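Local coordinates for protein acetate kinase (Entamoeba histolytica, PDB 4H0O) that probably interconverts acetate and acetyl phosphate in a magnesium-dependent reaction, as a pyrophosphate-dependent acetate kinase, at residues Leu275-Leu289 with Lys298-Ile310. Residues are numbered along the deposited sequence; the frame is centred on the assembly and turned at random.
Sequences LLGVSELSSDMRDIL and KAKTCQLAFDVYI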
ATOM      1  N   LEU B 275       9.960  -4.578  11.762  1.00 26.48           N
ATOM      2  CA  LEU B 275       9.931  -5.419  12.953  1.00 29.28           C
ATOM      3  C   LEU B 275      10.791  -4.845  14.081  1.00 33.74           C
ATOM      4  O   LEU B 275      10.386  -4.852  15.243  1.00 34.12           O
ATOM      5  CB  LEU B 275      10.384  -6.837  12.609  1.00 29.75           C
ATOM      6  CG  LEU B 275       9.449  -7.647  11.709  1.00 35.66           C
ATOM      7  CD1 LEU B 275      10.099  -8.958  11.284  1.00 32.14           C
ATOM      8  CD2 LEU B 275       8.130  -7.917  12.414  1.00 31.45           C
ATOM      9  N   LEU B 276      11.970  -4.341  13.732  1.00 28.21           N
ATOM     10  CA  LEU B 276      12.885  -3.777  14.722  1.00 33.69           C
ATOM     11  C   LEU B 276      12.285  -2.556  15.411  1.00 39.84           C
ATOM     12  O   LEU B 276      12.303  -2.453  16.639  1.00 41.68           O
ATOM     13  CB  LEU B 276      14.222  -3.406  14.072  1.00 28.02           C
ATOM     14  CG  LEU B 276      15.272  -2.746  14.969  1.00 39.69           C
ATOM     15  CD1 LEU B 276      15.617  -3.645  16.145  1.00 36.17           C
ATOM     16  CD2 LEU B 276      16.528  -2.403  14.177  1.00 26.85           C
ATOM     17  N   GLY B 277      11.738  -1.642  14.615  1.00 34.78           N
ATOM     18  CA  GLY B 277      11.216  -0.390  15.132  1.00 36.97           C
ATOM     19  C   GLY B 277       9.976  -0.495  16.004  1.00 41.11           C
ATOM     20  O   GLY B 277       9.806   0.293  16.937  1.00 44.90           O
ATOM     21  N   VAL B 278       9.099  -1.449  15.702  1.00 36.78           N
ATOM     22  CA  VAL B 278       7.856  -1.596  16.458  1.00 36.77           C
ATOM     23  C   VAL B 278       8.031  -2.465  17.703  1.00 34.89           C
ATOM     24  O   VAL B 278       7.534  -2.128  18.777  1.00 35.48           O
ATOM     25  CB  VAL B 278       6.727  -2.179  15.589  1.00 36.38           C
ATOM     26  CG1 VAL B 278       5.423  -2.232  16.373  1.00 24.79           C
ATOM     27  CG2 VAL B 278       6.550  -1.351  14.329  1.00 33.81           C
ATOM     28  N   SER B 279       8.733  -3.586  17.553  1.00 29.71           N
ATOM     29  CA  SER B 279       8.970  -4.495  18.673  1.00 41.86           C
ATOM     30  C   SER B 279       9.884  -3.865  19.718  1.00 38.99           C
ATOM     31  O   SER B 279       9.764  -4.161  20.908  1.00 38.58           O
ATOM     32  CB  SER B 279       9.593  -5.806  18.190  1.00 28.34           C
ATOM     33  OG  SER B 279      10.957  -5.630  17.840  1.00 35.43           O
ATOM     34  N   GLU B 280      10.796  -3.007  19.258  1.00 38.42           N
ATOM     35  CA  GLU B 280      11.806  -2.378  20.112  1.00 44.75           C
ATOM     36  C   GLU B 280      12.702  -3.424  20.770  1.00 44.47           C
ATOM     37  O   GLU B 280      13.268  -3.181  21.835  1.00 48.78           O
ATOM     38  CB  GLU B 280      11.156  -1.479  21.173  1.00 44.33           C
ATOM     39  CG  GLU B 280      10.339  -0.325  20.605  1.00 48.45           C
ATOM     40  CD  GLU B 280       9.639   0.487  21.683  1.00 59.37           C
ATOM     41  OE1 GLU B 280       9.716   0.099  22.870  1.00 66.06           O
ATOM     42  OE2 GLU B 280       9.012   1.514  21.344  1.00 58.36           O
ATOM     43  N   LEU B 281      12.831  -4.581  20.123  1.00 37.79           N
ATOM     44  CA  LEU B 281      13.595  -5.700  20.667  1.00 41.75           C
ATOM     45  C   LEU B 281      14.608  -6.246  19.666  1.00 39.71           C
ATOM     46  O   LEU B 281      15.818  -6.153  19.877  1.00 51.95           O
ATOM     47  CB  LEU B 281      12.656  -6.830  21.093  1.00 39.42           C
ATOM     48  CG  LEU B 281      13.341  -8.104  21.592  1.00 54.29           C
ATOM     49  CD1 LEU B 281      13.706  -7.980  23.060  1.00 52.18           C
ATOM     50  CD2 LEU B 281      12.473  -9.330  21.354  1.00 50.76           C
ATOM     51  N   SER B 282      14.103  -6.822  18.579  1.00 38.33           N
ATOM     52  CA  SER B 282      14.948  -7.474  17.581  1.00 36.96           C
ATOM     53  C   SER B 282      14.406  -7.255  16.170  1.00 44.94           C
ATOM     54  O   SER B 282      13.232  -6.921  15.988  1.00 37.07           O
ATOM     55  CB  SER B 282      15.037  -8.978  17.869  1.00 44.02           C
ATOM     56  OG  SER B 282      15.860  -9.645  16.926  1.00 46.72           O
ATOM     57  N   SER B 283      15.270  -7.448  15.176  1.00 40.18           N
ATOM     58  CA  SER B 283      14.854  -7.415  13.779  1.00 38.17           C
ATOM     59  C   SER B 283      14.452  -8.815  13.328  1.00 35.68           C
ATOM     60  O   SER B 283      13.915  -8.994  12.234  1.00 36.79           O
ATOM     61  CB  SER B 283      15.985  -6.890  12.891  1.00 35.95           C
ATOM     62  OG  SER B 283      17.079  -7.792  12.861  1.00 33.54           O
ATOM     63  N   ASP B 284      14.719  -9.804  14.179  1.00 36.69           N
ATOM     64  CA  ASP B 284      14.433 -11.201  13.862  1.00 35.76           C
ATOM     65  C   ASP B 284      13.072 -11.620  14.424  1.00 40.69           C
ATOM     66  O   ASP B 284      12.811 -11.473  15.621  1.00 42.04           O
ATOM     67  CB  ASP B 284      15.547 -12.098  14.415  1.00 37.97           C
ATOM     68  CG  ASP B 284      15.572 -13.475  13.772  1.00 51.30           C
ATOM     69  OD1 ASP B 284      14.503 -14.113  13.659  1.00 53.02           O
ATOM     70  OD2 ASP B 284      16.671 -13.922  13.378  1.00 57.64           O
ATOM     71  N   MET B 285      12.208 -12.139  13.552  1.00 41.94           N
ATOM     72  CA  MET B 285      10.849 -12.527  13.933  1.00 37.15           C
ATOM     73  C   MET B 285      10.821 -13.593  15.031  1.00 44.13           C
ATOM     74  O   MET B 285       9.925 -13.598  15.880  1.00 38.71           O
ATOM     75  CB  MET B 285      10.068 -13.016  12.705  1.00 37.62           C
ATOM     76  CG  MET B 285       8.651 -13.501  13.010  1.00 42.40           C
ATOM     77  SD  MET B 285       7.582 -12.235  13.739  1.00 50.07           S
ATOM     78  CE  MET B 285       6.907 -11.481  12.260  1.00 39.53           C
ATOM     79  N   ARG B 286      11.807 -14.486  15.015  1.00 45.19           N
ATOM     80  CA  ARG B 286      11.857 -15.594  15.966  1.00 44.21           C
ATOM     81  C   ARG B 286      12.116 -15.127  17.399  1.00 46.17           C
ATOM     82  O   ARG B 286      11.565 -15.687  18.348  1.00 48.93           O
ATOM     83  CB  ARG B 286      12.896 -16.630  15.525  1.00 39.64           C
ATOM     84  CG  ARG B 286      12.551 -17.316  14.202  1.00 45.31           C
ATOM     85  CD  ARG B 286      13.754 -18.030  13.605  1.00 50.95           C
ATOM     86  NE  ARG B 286      14.837 -17.098  13.301  1.00 51.93           N
ATOM     87  CZ  ARG B 286      16.028 -17.454  12.829  1.00 62.87           C
ATOM     88  NH1 ARG B 286      16.303 -18.731  12.598  1.00 65.57           N
ATOM     89  NH2 ARG B 286      16.949 -16.530  12.587  1.00 55.70           N
ATOM     90  N   ASP B 287      12.949 -14.100  17.551  1.00 39.47           N
ATOM     91  CA  ASP B 287      13.178 -13.481  18.856  1.00 44.04           C
ATOM     92  C   ASP B 287      11.913 -12.775  19.340  1.00 47.88           C
ATOM     93  O   ASP B 287      11.610 -12.772  20.536  1.00 49.06           O
ATOM     94  CB  ASP B 287      14.335 -12.478  18.789  1.00 49.63           C
ATOM     95  CG  ASP B 287      15.669 -13.133  18.473  1.00 53.56           C
ATOM     96  OD1 ASP B 287      15.843 -14.329  18.789  1.00 52.96           O
ATOM     97  OD2 ASP B 287      16.546 -12.442  17.910  1.00 64.64           O
ATOM     98  N   ILE B 288      11.187 -12.174  18.400  1.00 44.08           N
ATOM     99  CA  ILE B 288       9.931 -11.487  18.693  1.00 44.06           C
ATOM    100  C   ILE B 288       8.878 -12.459  19.223  1.00 40.71           C
ATOM    101  O   ILE B 288       8.247 -12.203  20.249  1.00 37.64           O
ATOM    102  CB  ILE B 288       9.394 -10.752  17.442  1.00 37.08           C
ATOM    103  CG1 ILE B 288      10.286  -9.551  17.118  1.00 39.37           C
ATOM    104  CG2 ILE B 288       7.962 -10.296  17.650  1.00 30.32           C
ATOM    105  CD1 ILE B 288       9.953  -8.860  15.811  1.00 41.70           C
ATOM    106  N   LEU B 289       8.696 -13.572  18.515  1.00 39.43           N
ATOM    107  CA  LEU B 289       7.786 -14.630  18.941  1.00 48.19           C
ATOM    108  C   LEU B 289       8.197 -15.182  20.303  1.00 48.10           C
ATOM    109  O   LEU B 289       7.356 -15.442  21.162  1.00 42.06           O
ATOM    110  CB  LEU B 289       7.778 -15.763  17.913  1.00 44.40           C
ATOM    111  CG  LEU B 289       7.121 -15.486  16.562  1.00 45.25           C
ATOM    112  CD1 LEU B 289       7.351 -16.647  15.612  1.00 39.12           C
ATOM    113  CD2 LEU B 289       5.636 -15.249  16.749  1.00 44.80           C
ATOM    114  N   LYS B 298       9.229  -6.911  26.853  1.00 49.74           N
ATOM    115  CA  LYS B 298       8.789  -6.224  25.639  1.00 49.41           C
ATOM    116  C   LYS B 298       7.710  -6.994  24.872  1.00 52.74           C
ATOM    117  O   LYS B 298       7.598  -6.878  23.650  1.00 46.23           O
ATOM    118  CB  LYS B 298       9.990  -5.940  24.732  1.00 56.66           C
ATOM    119  CG  LYS B 298      11.005  -4.990  25.350  1.00 50.13           C
ATOM    120  CD  LYS B 298      12.181  -4.734  24.427  1.00 54.25           C
ATOM    121  CE  LYS B 298      13.061  -3.627  24.982  1.00 61.63           C
ATOM    122  NZ  LYS B 298      12.259  -2.412  25.292  1.00 68.83           N
ATOM    123  N   ALA B 299       6.912  -7.769  25.600  1.00 48.79           N
ATOM    124  CA  ALA B 299       5.881  -8.609  24.994  1.00 48.00           C
ATOM    125  C   ALA B 299       4.807  -7.813  24.237  1.00 47.00           C
ATOM    126  O   ALA B 299       4.444  -8.175  23.113  1.00 47.86           O
ATOM    127  CB  ALA B 299       5.246  -9.508  26.042  1.00 44.53           C
ATOM    128  N   LYS B 300       4.300  -6.745  24.852  1.00 44.25           N
ATOM    129  CA  LYS B 300       3.277  -5.897  24.227  1.00 43.12           C
ATOM    130  C   LYS B 300       3.707  -5.350  22.865  1.00 45.55           C
ATOM    131  O   LYS B 300       2.943  -5.393  21.899  1.00 39.46           O
ATOM    132  CB  LYS B 300       2.897  -4.730  25.151  1.00 49.35           C
ATOM    133  CG  LYS B 300       1.985  -5.091  26.324  1.00 51.76           C
ATOM    134  CD  LYS B 300       1.410  -3.831  26.981  1.00 56.59           C
ATOM    135  CE  LYS B 300       0.446  -4.161  28.119  1.00 60.16           C
ATOM    136  NZ  LYS B 300       1.122  -4.790  29.289  1.00 66.10           N
ATOM    137  N   THR B 301       4.931  -4.833  22.801  1.00 44.39           N
ATOM    138  CA  THR B 301       5.462  -4.253  21.571  1.00 40.99           C
ATOM    139  C   THR B 301       5.812  -5.314  20.532  1.00 37.77           C
ATOM    140  O   THR B 301       5.689  -5.079  19.326  1.00 37.94           O
ATOM    141  CB  THR B 301       6.686  -3.353  21.840  1.00 38.48           C
ATOM    142  OG1 THR B 301       7.526  -3.968  22.821  1.00 41.37           O
ATOM    143  CG2 THR B 301       6.235  -1.990  22.344  1.00 24.73           C
ATOM    144  N   CYS B 302       6.260  -6.474  20.998  1.00 33.20           N
ATOM    145  CA  CYS B 302       6.527  -7.596  20.106  1.00 35.73           C
ATOM    146  C   CYS B 302       5.228  -8.151  19.530  1.00 35.54           C
ATOM    147  O   CYS B 302       5.175  -8.559  18.370  1.00 34.23           O
ATOM    148  CB  CYS B 302       7.307  -8.694  20.831  1.00 42.17           C
ATOM    149  SG  CYS B 302       9.044  -8.288  21.134  1.00 49.76           S
ATOM    150  N   GLN B 303       4.177  -8.154  20.342  1.00 36.12           N
ATOM    151  CA  GLN B 303       2.863  -8.592  19.884  1.00 41.28           C
ATOM    152  C   GLN B 303       2.319  -7.608  18.850  1.00 39.76           C
ATOM    153  O   GLN B 303       1.688  -8.006  17.868  1.00 34.37           O
ATOM    154  CB  GLN B 303       1.896  -8.710  21.064  1.00 31.63           C
ATOM    155  CG  GLN B 303       0.532  -9.280  20.700  1.00 43.64           C
ATOM    156  CD  GLN B 303       0.597 -10.739  20.287  1.00 54.89           C
ATOM    157  OE1 GLN B 303       1.014 -11.599  21.064  1.00 55.83           O
ATOM    158  NE2 GLN B 303       0.186 -11.026  19.054  1.00 34.59           N
ATOM    159  N   LEU B 304       2.573  -6.322  19.073  1.00 31.12           N
ATOM    160  CA  LEU B 304       2.137  -5.288  18.140  1.00 33.37           C
ATOM    161  C   LEU B 304       2.877  -5.417  16.813  1.00 33.78           C
ATOM    162  O   LEU B 304       2.276  -5.329  15.742  1.00 28.92           O
ATOM    163  CB  LEU B 304       2.361  -3.895  18.736  1.00 28.23           C
ATOM    164  CG  LEU B 304       2.000  -2.724  17.816  1.00 39.58           C
ATOM    165  CD1 LEU B 304       0.521  -2.762  17.450  1.00 31.83           C
ATOM    166  CD2 LEU B 304       2.368  -1.380  18.440  1.00 34.06           C
ATOM    167  N   ALA B 305       4.186  -5.637  16.893  1.00 29.56           N
ATOM    168  CA  ALA B 305       5.008  -5.795  15.702  1.00 30.80           C
ATOM    169  C   ALA B 305       4.534  -6.973  14.855  1.00 33.69           C
ATOM    170  O   ALA B 305       4.461  -6.868  13.631  1.00 31.45           O
ATOM    171  CB  ALA B 305       6.469  -5.958  16.082  1.00 29.56           C
ATOM    172  N   PHE B 306       4.211  -8.089  15.504  1.00 33.38           N
ATOM    173  CA  PHE B 306       3.708  -9.261  14.794  1.00 35.89           C
ATOM    174  C   PHE B 306       2.358  -8.970  14.137  1.00 32.83           C
ATOM    175  O   PHE B 306       2.133  -9.341  12.984  1.00 27.93           O
ATOM    176  CB  PHE B 306       3.594 -10.470  15.730  1.00 32.11           C
ATOM    177  CG  PHE B 306       3.076 -11.717  15.054  1.00 33.92           C
ATOM    178  CD1 PHE B 306       3.908 -12.490  14.255  1.00 37.26           C
ATOM    179  CD2 PHE B 306       1.758 -12.120  15.227  1.00 35.71           C
ATOM    180  CE1 PHE B 306       3.433 -13.640  13.636  1.00 40.66           C
ATOM    181  CE2 PHE B 306       1.276 -13.268  14.610  1.00 43.07           C
ATOM    182  CZ  PHE B 306       2.115 -14.029  13.815  1.00 43.86           C
ATOM    183  N   ASP B 307       1.471  -8.301  14.872  1.00 30.04           N
ATOM    184  CA  ASP B 307       0.138  -7.975  14.364  1.00 32.38           C
ATOM    185  C   ASP B 307       0.199  -7.041  13.153  1.00 36.07           C
ATOM    186  O   ASP B 307      -0.503  -7.251  12.160  1.00 32.74           O
ATOM    187  CB  ASP B 307      -0.726  -7.348  15.465  1.00 36.03           C
ATOM    188  CG  ASP B 307      -1.122  -8.347  16.546  1.00 49.60           C
ATOM    189  OD1 ASP B 307      -0.897  -9.562  16.361  1.00 51.01           O
ATOM    190  OD2 ASP B 307      -1.675  -7.910  17.580  1.00 56.61           O
ATOM    191  N   VAL B 308       1.034  -6.009  13.249  1.00 33.11           N
ATOM    192  CA  VAL B 308       1.215  -5.054  12.159  1.00 35.15           C
ATOM    193  C   VAL B 308       1.832  -5.736  10.940  1.00 32.49           C
ATOM    194  O   VAL B 308       1.416  -5.499   9.805  1.00 32.91           O
ATOM    195  CB  VAL B 308       2.100  -3.864  12.595  1.00 30.01           C
ATOM    196  CG1 VAL B 308       2.470  -2.991  11.400  1.00 30.24           C
ATOM    197  CG2 VAL B 308       1.392  -3.039  13.660  1.00 26.34           C
ATOM    198  N   TYR B 309       2.822  -6.592  11.186  1.00 28.55           N
ATOM    199  CA  TYR B 309       3.488  -7.344  10.123  1.00 27.62           C
ATOM    200  C   TYR B 309       2.510  -8.255   9.377  1.00 38.70           C
ATOM    201  O   TYR B 309       2.508  -8.297   8.146  1.00 29.31           O
ATOM    202  CB  TYR B 309       4.643  -8.172  10.701  1.00 30.03           C
ATOM    203  CG  TYR B 309       5.309  -9.115   9.716  1.00 30.40           C
ATOM    204  CD1 TYR B 309       4.860 -10.424   9.560  1.00 31.06           C
ATOM    205  CD2 TYR B 309       6.397  -8.703   8.956  1.00 27.73           C
ATOM    206  CE1 TYR B 309       5.468 -11.290   8.664  1.00 34.48           C
ATOM    207  CE2 TYR B 309       7.013  -9.565   8.059  1.00 33.50           C
ATOM    208  CZ  TYR B 309       6.543 -10.854   7.918  1.00 33.24           C
ATOM    209  OH  TYR B 309       7.151 -11.710   7.029  1.00 35.97           O
ATOM    210  N   ILE B 310       1.692  -8.988  10.133  1.00 33.39           N
ATOM    211  CA  ILE B 310       0.707  -9.904   9.562  1.00 33.03           C
ATOM    212  C   ILE B 310      -0.378  -9.137   8.801  1.00 33.87           C
ATOM    213  O   ILE B 310      -0.801  -9.550   7.715  1.00 31.48           O
ATOM    214  CB  ILE B 310       0.058 -10.784  10.657  1.00 32.25           C
ATOM    215  CG1 ILE B 310       1.061 -11.805  11.198  1.00 33.67           C
ATOM    216  CG2 ILE B 310      -1.179 -11.500  10.128  1.00 27.12           C
ATOM    217  CD1 ILE B 310       1.592 -12.757  10.143  1.00 29.04           C
TER
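The ring of Y309 carries the methyl CE of M285 over one face, offset toward the rim and 3.9 Å from the centroid, a CH-pi contact. The ring of F306 takes M285 SD at its edge, 3.7 Å from CD1, a Met-aromatic contact; I310 CG1 lies on a face of F306. With CG anti to the backbone N (chi1 178°) and bends at chi2 and chi3, the flexible thioether folds back so that CE and SD reach both rings. The branched tip of L275 adds CD2 against Y309 CB.

Where helix 275-279 meets helix 299-310, small residues allow close approach: the axes come within 8.0 Å and S279 CA lies 4.2 Å from C302 CA. A305 CB rests on V278 CB and S279 CB, while V278 CG1 reaches L304 CG at 3.7 Å. L281 CD2 and I288 CG2 bring apolar branches to C302, meeting its SG and CB respectively. S279 suits the helix end because its hydroxyl is used twice, donating to L275 O and accepting from L281 N in an ST turn; E280 then leaves the helix with positive phi.

Beyond this turn, D284 N-caps helix 285-289. Its short carboxylate can accept from R286 N through OD1 and still offer both oxygens to the R286 guanidinium, which grips side-on, NH2 to OD2 at 2.7 Å. D284, M285 and R286 belong to the predicted ATP site, so an N-capped helix start is packed on a long helix of the ASKHA-superfamily, ribonuclease H-like fold.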